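Local coordinates for protein UDP-N-acetylenolpyruvoylglucosamine reductase (Listeria monocytogenes, PDB 3TX1) that catalyses the NADPH-dependent reduction of UDP-N-acetylglucosamine enolpyruvate to UDP-N-acetylmuramate with FAD as cofactor, a step in building cell-wall peptidoglycan, at residues D291-I296 / V315-E320; K256-S261 / A297-T302. All blocks are in the same frame, centred on the assembly; numbering follows the deposited sequence.

Contact 1. Residues D291-I296 / V315-E320; sequences DYMNLI and VKIIGE. With SO4 (sulfate ion), chain E.
Met-293, on the helix, and Ile-317, on the short strand, make the close part of this contact. The methionine methyl CE comes within 3.6 Å of Ile-317 CG1, and its sulfur SD lies 4.1 Å from the same carbon, so one methylene of the isoleucine meets the terminal S-CH3 of the methionine, with the methyl nearer than the sulfur. The methionine CB does not aim at the strand; bends at chi2 (-39°) and chi3 (-50°) swing the end of the chain over to it. Ile-317, by contrast, leaves its backbone toward the helix. Next to this pair the packing is looser: Ile-296 CD1 and Val-315 CG1 stand 4.5 Å apart, although both side chains start out toward each other and both are buried. Ile-91 of strand 90-92 also touches Met-293 and Ile-296, so the helix rests on two neighbouring strands. Met-293 and Ile-317 are both partly exposed, and the solvent side lies with them rather than with the buried Ile-296 and Val-315. The NZ of Lys-316 donates a hydrogen bond to O2 of a sulfate at 2.8 Å, an ion probably taken from the crystallisation liquor. Backbone bonds from Lys-316 and Ile-318 to Ile-91 pair this strand in parallel with strand 90-92. Val-315 and Ile-317 turn toward the helix, while Lys-316 between them points away and touches FAD, the alternation expected of a beta strand with a helix packed on one face, here where the C-terminal domain of a MurB reductase meets its FAD site.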
ATOM      1  N   ASP A 291      13.348  10.170 -10.520  1.00 31.83           N
ATOM      2  CA  ASP A 291      12.397  10.647 -11.541  1.00 31.19           C
ATOM      3  C   ASP A 291      11.060  10.948 -10.929  1.00 29.52           C
ATOM      4  O   ASP A 291      10.480  11.992 -11.212  1.00 29.13           O
ATOM      5  CB  ASP A 291      12.173   9.641 -12.653  1.00 31.96           C
ATOM      6  CG  ASP A 291      13.402   9.388 -13.476  1.00 34.79           C
ATOM      7  OD1 ASP A 291      14.195  10.337 -13.726  1.00 36.71           O
ATOM      8  OD2 ASP A 291      13.562   8.215 -13.870  1.00 35.61           O
ATOM      9  N   TYR A 292      10.547  10.036 -10.106  1.00 29.45           N
ATOM     10  CA  TYR A 292       9.257  10.301  -9.442  1.00 28.37           C
ATOM     11  C   TYR A 292       9.261  11.572  -8.589  1.00 29.36           C
ATOM     12  O   TYR A 292       8.393  12.428  -8.790  1.00 27.30           O
ATOM     13  CB  TYR A 292       8.770   9.106  -8.636  1.00 27.60           C
ATOM     14  CG  TYR A 292       7.921   8.133  -9.441  1.00 27.60           C
ATOM     15  CD1 TYR A 292       8.504   7.185 -10.302  1.00 27.00           C
ATOM     16  CD2 TYR A 292       6.518   8.147  -9.335  1.00 26.82           C
ATOM     17  CE1 TYR A 292       7.726   6.293 -11.038  1.00 25.50           C
ATOM     18  CE2 TYR A 292       5.738   7.263 -10.077  1.00 26.55           C
ATOM     19  CZ  TYR A 292       6.354   6.329 -10.926  1.00 26.75           C
ATOM     20  OH  TYR A 292       5.553   5.434 -11.653  1.00 28.88           O
ATOM     21  N   MET A 293      10.260  11.706  -7.695  1.00 31.26           N
ATOM     22  CA  MET A 293      10.377  12.847  -6.783  1.00 31.08           C
ATOM     23  C   MET A 293      10.508  14.119  -7.574  1.00 29.69           C
ATOM     24  O   MET A 293      10.046  15.180  -7.148  1.00 29.92           O
ATOM     25  CB  MET A 293      11.613  12.747  -5.856  1.00 38.30           C
ATOM     26  CG  MET A 293      11.696  11.621  -4.815  1.00 44.58           C
ATOM     27  SD  MET A 293      10.144  11.188  -3.941  1.00 65.21           S
ATOM     28  CE  MET A 293       9.453  12.742  -3.350  1.00 49.32           C
ATOM     29  N   ASN A 294      11.197  14.027  -8.705  1.00 28.02           N
ATOM     30  CA  ASN A 294      11.411  15.180  -9.525  1.00 27.08           C
ATOM     31  C   ASN A 294      10.134  15.584 -10.247  1.00 25.63           C
ATOM     32  O   ASN A 294       9.773  16.753 -10.302  1.00 26.52           O
ATOM     33  CB  ASN A 294      12.600  14.948 -10.470  1.00 29.10           C
ATOM     34  CG  ASN A 294      13.970  15.256  -9.809  1.00 32.46           C
ATOM     35  OD1 ASN A 294      14.992  14.656 -10.145  1.00 32.48           O
ATOM     36  ND2 ASN A 294      13.983  16.204  -8.859  1.00 34.65           N
ATOM     37  N   LEU A 295       9.398  14.621 -10.766  1.00 24.28           N
ATOM     38  CA  LEU A 295       8.158  14.974 -11.412  1.00 23.15           C
ATOM     39  C   LEU A 295       7.119  15.438 -10.372  1.00 22.80           C
ATOM     40  O   LEU A 295       6.414  16.440 -10.583  1.00 22.77           O
ATOM     41  CB  LEU A 295       7.656  13.822 -12.272  1.00 22.31           C
ATOM     42  CG  LEU A 295       6.487  14.078 -13.198  1.00 20.97           C
ATOM     43  CD1 LEU A 295       6.663  15.438 -13.866  1.00 21.33           C
ATOM     44  CD2 LEU A 295       6.415  12.936 -14.212  1.00 21.00           C
ATOM     45  N   ILE A 296       7.067  14.762  -9.232  1.00 22.16           N
ATOM     46  CA  ILE A 296       6.149  15.179  -8.208  1.00 21.97           C
ATOM     47  C   ILE A 296       6.421  16.630  -7.836  1.00 22.60           C
ATOM     48  O   ILE A 296       5.509  17.448  -7.814  1.00 23.92           O
ATOM     49  CB  ILE A 296       6.254  14.306  -6.962  1.00 22.99           C
ATOM     50  CG1 ILE A 296       5.700  12.899  -7.241  1.00 22.53           C
ATOM     51  CG2 ILE A 296       5.494  14.943  -5.802  1.00 23.68           C
ATOM     52  CD1 ILE A 296       5.765  11.979  -6.009  1.00 23.48           C
ATOM     53  N   VAL A 315       0.492   9.419  -1.719  1.00 45.47           N
ATOM     54  CA  VAL A 315       1.535   8.403  -1.712  1.00 44.62           C
ATOM     55  C   VAL A 315       2.648   8.682  -0.658  1.00 46.45           C
ATOM     56  O   VAL A 315       3.058   9.845  -0.462  1.00 47.58           O
ATOM     57  CB  VAL A 315       2.151   8.349  -3.117  1.00 44.49           C
ATOM     58  CG1 VAL A 315       2.956   9.622  -3.402  1.00 45.12           C
ATOM     59  CG2 VAL A 315       3.048   7.142  -3.270  1.00 45.65           C
ATOM     60  N   LYS A 316       3.140   7.634   0.013  1.00 46.19           N
ATOM     61  CA  LYS A 316       4.178   7.789   1.069  1.00 47.65           C
ATOM     62  C   LYS A 316       5.535   7.934   0.451  1.00 47.90           C
ATOM     63  O   LYS A 316       5.837   7.242  -0.532  1.00 47.44           O
ATOM     64  CB  LYS A 316       4.291   6.560   1.993  1.00 47.45           C
ATOM     65  CG  LYS A 316       3.035   6.108   2.692  1.00 47.35           C
ATOM     66  CD  LYS A 316       2.537   7.152   3.660  1.00 49.89           C
ATOM     67  CE  LYS A 316       1.202   6.676   4.226  1.00 49.98           C
ATOM     68  NZ  LYS A 316       0.603   7.664   5.174  1.00 52.67           N
ATOM     69  N   ILE A 317       6.363   8.755   1.094  1.00 49.13           N
ATOM     70  CA  ILE A 317       7.722   9.040   0.671  1.00 51.39           C
ATOM     71  C   ILE A 317       8.695   8.572   1.739  1.00 53.95           C
ATOM     72  O   ILE A 317       8.624   9.056   2.871  1.00 55.79           O
ATOM     73  CB  ILE A 317       7.918  10.565   0.452  1.00 53.02           C
ATOM     74  CG1 ILE A 317       7.391  10.989  -0.926  1.00 51.24           C
ATOM     75  CG2 ILE A 317       9.385  10.975   0.572  1.00 55.57           C
ATOM     76  CD1 ILE A 317       5.895  11.144  -1.013  1.00 49.03           C
ATOM     77  N   ILE A 318       9.609   7.654   1.398  1.00 54.50           N
ATOM     78  CA  ILE A 318      10.563   7.111   2.394  1.00 56.88           C
ATOM     79  C   ILE A 318      11.950   6.772   1.829  1.00 60.36           C
ATOM     80  O   ILE A 318      12.090   6.505   0.625  1.00 59.50           O
ATOM     81  CB  ILE A 318      10.027   5.851   3.106  1.00 54.76           C
ATOM     82  CG1 ILE A 318       9.805   4.738   2.083  1.00 52.64           C
ATOM     83  CG2 ILE A 318       8.776   6.157   3.927  1.00 53.01           C
ATOM     84  CD1 ILE A 318       9.574   3.379   2.683  1.00 52.27           C
ATOM     85  N   GLY A 319      12.937   6.710   2.738  1.00 64.16           N
ATOM     86  CA  GLY A 319      14.355   6.516   2.421  1.00 68.67           C
ATOM     87  C   GLY A 319      14.970   7.907   2.464  1.00 73.01           C
ATOM     88  O   GLY A 319      14.283   8.838   2.861  1.00 72.28           O
ATOM     89  N   GLU A 320      16.256   8.078   2.154  1.00 78.70           N
ATOM     90  CA  GLU A 320      16.761   9.457   2.003  1.00 84.73           C
ATOM     91  C   GLU A 320      17.403   9.705   0.670  1.00 87.80           C
ATOM     92  O   GLU A 320      17.433   8.823  -0.184  1.00 87.33           O
ATOM     93  CB  GLU A 320      17.639  10.005   3.137  1.00 90.96           C
ATOM     94  CG  GLU A 320      18.719   9.087   3.658  1.00 95.93           C
ATOM     95  CD  GLU A 320      18.180   8.179   4.724  1.00 93.06           C
ATOM     96  OE1 GLU A 320      17.050   8.455   5.176  1.00 90.48           O
ATOM     97  OE2 GLU A 320      18.877   7.214   5.105  1.00 94.75           O
TER
HETATM   98  S   SO4 E 302       2.109   6.690   8.503  1.00111.94           S
HETATM   99  O1  SO4 E 302       1.860   5.880   9.723  1.00111.41           O
HETATM  100  O2  SO4 E 302       0.817   6.991   7.840  1.00102.92           O
HETATM  101  O3  SO4 E 302       2.807   7.943   8.877  1.00116.64           O
HETATM  102  O4  SO4 E 302       2.981   5.951   7.559  1.00114.58           O

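Contact 2. Residues K256-S261 / A297-T302; sequences KLIQDS and AYVQQT
With chi1 at -61° and chi2 at -175°, Ile-258 holds CG1 beside its backbone N and extends CD1 outward, although its CB does not set off toward the other helix. Val-299 has CG1 anti to its own N (chi1 161°), which turns that methyl to the incoming chain. CD1 of Ile-258 thereby comes to 3.9 Å from CG1 of Val-299, with CG1 of the isoleucine little farther off, and the two side chains cross at about a right angle. Val-273 of strand 271-273 touches both residues, making the pair part of a three-way apolar cluster between two helices and a strand.

About one helical turn onward, Ser-261 and Thr-302 meet more loosely. The methyl CG2 of Thr-302 lies 4.1 Å from the carbonyl O of Ser-261 and 4.3 Å from its CB, so the threonine presents carbon, not oxygen, to the serine. Each hydroxyl bonds instead within its own segment, one turn back. Ser-261 OG donates to Leu-257 O at 3.0 Å from well above the carbonyl plane, and Ser-261 N binds the same oxygen. Thr-302 OG1 donates to Tyr-298 O at 2.6 Å, while Thr-302 N reaches that oxygen from the other face of its plane. Val-303 and Phe-307, farther along helix 289-307, also touch Ser-261.

Both side-chain hydroxyls are therefore satisfied locally, and two backbone carbonyls each take two donors. What joins 256-261 to helix 289-307 here is van der Waals contact, carbon on carbon at Ile-258 and Val-299, and a methyl against a carbonyl oxygen and CB at Ser-261 and Thr-302, without directional polar bonds between the two segments.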
ATOM      1  N   LYS A 256      -7.646  17.250 -12.413  1.00 40.58           N
ATOM      2  CA  LYS A 256      -8.122  18.356 -13.226  1.00 41.49           C
ATOM      3  C   LYS A 256      -7.158  19.495 -13.147  1.00 39.35           C
ATOM      4  O   LYS A 256      -6.858  20.089 -14.173  1.00 40.24           O
ATOM      5  CB  LYS A 256      -9.515  18.808 -12.810  1.00 46.60           C
ATOM      6  CG  LYS A 256     -10.241  19.667 -13.833  1.00 53.32           C
ATOM      7  CD  LYS A 256     -10.625  18.859 -15.078  1.00 58.98           C
ATOM      8  CE  LYS A 256     -11.847  19.437 -15.792  1.00 66.24           C
ATOM      9  NZ  LYS A 256     -11.646  20.838 -16.262  1.00 72.46           N
ATOM     10  N   LEU A 257      -6.678  19.810 -11.937  1.00 37.00           N
ATOM     11  CA  LEU A 257      -5.690  20.885 -11.749  1.00 35.43           C
ATOM     12  C   LEU A 257      -4.424  20.580 -12.560  1.00 33.83           C
ATOM     13  O   LEU A 257      -3.904  21.399 -13.325  1.00 33.71           O
ATOM     14  CB  LEU A 257      -5.286  20.964 -10.292  1.00 34.95           C
ATOM     15  CG  LEU A 257      -6.105  21.751  -9.284  1.00 37.53           C
ATOM     16  CD1 LEU A 257      -5.543  21.437  -7.914  1.00 36.64           C
ATOM     17  CD2 LEU A 257      -5.997  23.240  -9.563  1.00 38.44           C
ATOM     18  N   ILE A 258      -3.935  19.365 -12.390  1.00 30.64           N
ATOM     19  CA  ILE A 258      -2.757  18.991 -13.068  1.00 28.85           C
ATOM     20  C   ILE A 258      -2.967  19.202 -14.563  1.00 30.28           C
ATOM     21  O   ILE A 258      -2.170  19.876 -15.225  1.00 31.45           O
ATOM     22  CB  ILE A 258      -2.369  17.558 -12.690  1.00 26.74           C
ATOM     23  CG1 ILE A 258      -2.126  17.532 -11.190  1.00 26.19           C
ATOM     24  CG2 ILE A 258      -1.143  17.122 -13.459  1.00 24.84           C
ATOM     25  CD1 ILE A 258      -1.622  16.220 -10.609  1.00 25.67           C
ATOM     26  N   GLN A 259      -4.076  18.683 -15.073  1.00 31.22           N
ATOM     27  CA  GLN A 259      -4.354  18.742 -16.490  1.00 31.79           C
ATOM     28  C   GLN A 259      -4.466  20.183 -16.908  1.00 33.70           C
ATOM     29  O   GLN A 259      -3.832  20.608 -17.865  1.00 34.89           O
ATOM     30  CB  GLN A 259      -5.607  17.989 -16.766  1.00 32.84           C
ATOM     31  CG  GLN A 259      -5.763  17.524 -18.187  1.00 35.18           C
ATOM     32  CD  GLN A 259      -6.971  16.625 -18.322  1.00 36.68           C
ATOM     33  OE1 GLN A 259      -7.817  16.575 -17.435  1.00 37.31           O
ATOM     34  NE2 GLN A 259      -7.052  15.905 -19.421  1.00 39.14           N
ATOM     35  N   ASP A 260      -5.190  20.955 -16.118  1.00 35.95           N
ATOM     36  CA  ASP A 260      -5.332  22.399 -16.355  1.00 39.47           C
ATOM     37  C   ASP A 260      -4.011  23.191 -16.338  1.00 37.84           C
ATOM     38  O   ASP A 260      -3.931  24.251 -16.939  1.00 40.20           O
ATOM     39  CB  ASP A 260      -6.314  23.015 -15.342  1.00 41.71           C
ATOM     40  CG  ASP A 260      -7.774  22.577 -15.574  1.00 44.80           C
ATOM     41  OD1 ASP A 260      -8.081  21.894 -16.586  1.00 45.66           O
ATOM     42  OD2 ASP A 260      -8.631  22.938 -14.732  1.00 46.59           O
ATOM     43  N   SER A 261      -2.994  22.707 -15.626  1.00 33.77           N
ATOM     44  CA  SER A 261      -1.711  23.421 -15.579  1.00 32.87           C
ATOM     45  C   SER A 261      -0.774  23.091 -16.741  1.00 31.54           C
ATOM     46  O   SER A 261       0.352  23.557 -16.776  1.00 30.81           O
ATOM     47  CB  SER A 261      -1.007  23.173 -14.250  1.00 31.87           C
ATOM     48  OG  SER A 261      -1.864  23.573 -13.194  1.00 33.43           O
ATOM     49  N   ALA A 297       7.666  16.978  -7.581  1.00 22.65           N
ATOM     50  CA  ALA A 297       7.949  18.355  -7.160  1.00 23.55           C
ATOM     51  C   ALA A 297       7.656  19.394  -8.258  1.00 23.53           C
ATOM     52  O   ALA A 297       7.159  20.502  -7.987  1.00 23.70           O
ATOM     53  CB  ALA A 297       9.366  18.475  -6.657  1.00 24.14           C
ATOM     54  N   TYR A 298       7.922  19.025  -9.499  1.00 22.84           N
ATOM     55  CA  TYR A 298       7.692  19.959 -10.566  1.00 24.36           C
ATOM     56  C   TYR A 298       6.183  20.220 -10.770  1.00 23.82           C
ATOM     57  O   TYR A 298       5.757  21.348 -11.056  1.00 24.46           O
ATOM     58  CB  TYR A 298       8.386  19.452 -11.811  1.00 25.26           C
ATOM     59  CG  TYR A 298       8.251  20.306 -13.020  1.00 26.60           C
ATOM     60  CD1 TYR A 298       9.180  21.327 -13.304  1.00 29.01           C
ATOM     61  CD2 TYR A 298       7.227  20.054 -13.942  1.00 26.73           C
ATOM     62  CE1 TYR A 298       9.077  22.090 -14.470  1.00 29.75           C
ATOM     63  CE2 TYR A 298       7.102  20.821 -15.098  1.00 27.84           C
ATOM     64  CZ  TYR A 298       8.012  21.822 -15.347  1.00 29.81           C
ATOM     65  OH  TYR A 298       7.818  22.536 -16.490  1.00 33.82           O
ATOM     66  N   VAL A 299       5.381  19.182 -10.583  1.00 22.35           N
ATOM     67  CA  VAL A 299       3.949  19.313 -10.674  1.00 22.22           C
ATOM     68  C   VAL A 299       3.465  20.186  -9.532  1.00 24.11           C
ATOM     69  O   VAL A 299       2.781  21.184  -9.757  1.00 26.45           O
ATOM     70  CB  VAL A 299       3.256  17.948 -10.599  1.00 20.90           C
ATOM     71  CG1 VAL A 299       1.789  18.100 -10.228  1.00 20.93           C
ATOM     72  CG2 VAL A 299       3.437  17.170 -11.896  1.00 19.52           C
ATOM     73  N   GLN A 300       3.831  19.823  -8.309  1.00 24.69           N
ATOM     74  CA  GLN A 300       3.474  20.613  -7.149  1.00 26.13           C
ATOM     75  C   GLN A 300       3.842  22.046  -7.400  1.00 27.48           C
ATOM     76  O   GLN A 300       3.055  22.955  -7.170  1.00 29.84           O
ATOM     77  CB  GLN A 300       4.272  20.145  -5.954  1.00 27.73           C
ATOM     78  CG  GLN A 300       3.787  18.844  -5.358  1.00 28.14           C
ATOM     79  CD  GLN A 300       4.521  18.468  -4.084  1.00 29.20           C
ATOM     80  OE1 GLN A 300       5.739  18.297  -4.077  1.00 30.82           O
ATOM     81  NE2 GLN A 300       3.768  18.284  -3.009  1.00 29.76           N
ATOM     82  N   GLN A 301       5.048  22.268  -7.884  1.00 27.35           N
ATOM     83  CA  GLN A 301       5.485  23.641  -8.088  1.00 28.50           C
ATOM     84  C   GLN A 301       4.725  24.382  -9.179  1.00 28.24           C
ATOM     85  O   GLN A 301       4.433  25.547  -9.019  1.00 29.63           O
ATOM     86  CB  GLN A 301       6.991  23.709  -8.351  1.00 28.61           C
ATOM     87  CG  GLN A 301       7.476  25.132  -8.454  1.00 31.03           C
ATOM     88  CD  GLN A 301       7.167  25.930  -7.203  1.00 32.99           C
ATOM     89  OE1 GLN A 301       6.962  25.367  -6.109  1.00 32.86           O
ATOM     90  NE2 GLN A 301       7.128  27.252  -7.352  1.00 34.76           N
ATOM     91  N   THR A 302       4.415  23.710 -10.281  1.00 26.64           N
ATOM     92  CA  THR A 302       3.745  24.350 -11.396  1.00 27.19           C
ATOM     93  C   THR A 302       2.296  24.642 -11.014  1.00 28.58           C
ATOM     94  O   THR A 302       1.720  25.683 -11.332  1.00 30.51           O
ATOM     95  CB  THR A 302       3.783  23.400 -12.582  1.00 26.07           C
ATOM     96  OG1 THR A 302       5.145  23.080 -12.861  1.00 26.71           O
ATOM     97  CG2 THR A 302       3.194  24.014 -13.799  1.00 27.33           C
TER

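From the N terminus, the chain first reaches 256-261, on helix 254-260, then passes through strands 271-273 and 281-283 before entering helix 289-307. Its earlier part, 291-296, is the first half of contact 1; the next residues of the same helix, 297-302, pack against 256-261 and close the loop of contact 2. The chain then leaves the helix and returns as 315-320, closing contact 1. The two loops therefore cross, and their centres lie about 16 Å apart. Helix 289-307 serves both contacts with consecutive segments, tying helix 254-260 to the C-terminal strand 316-318, which is paired with strand 90-92 of the FAD-binding part.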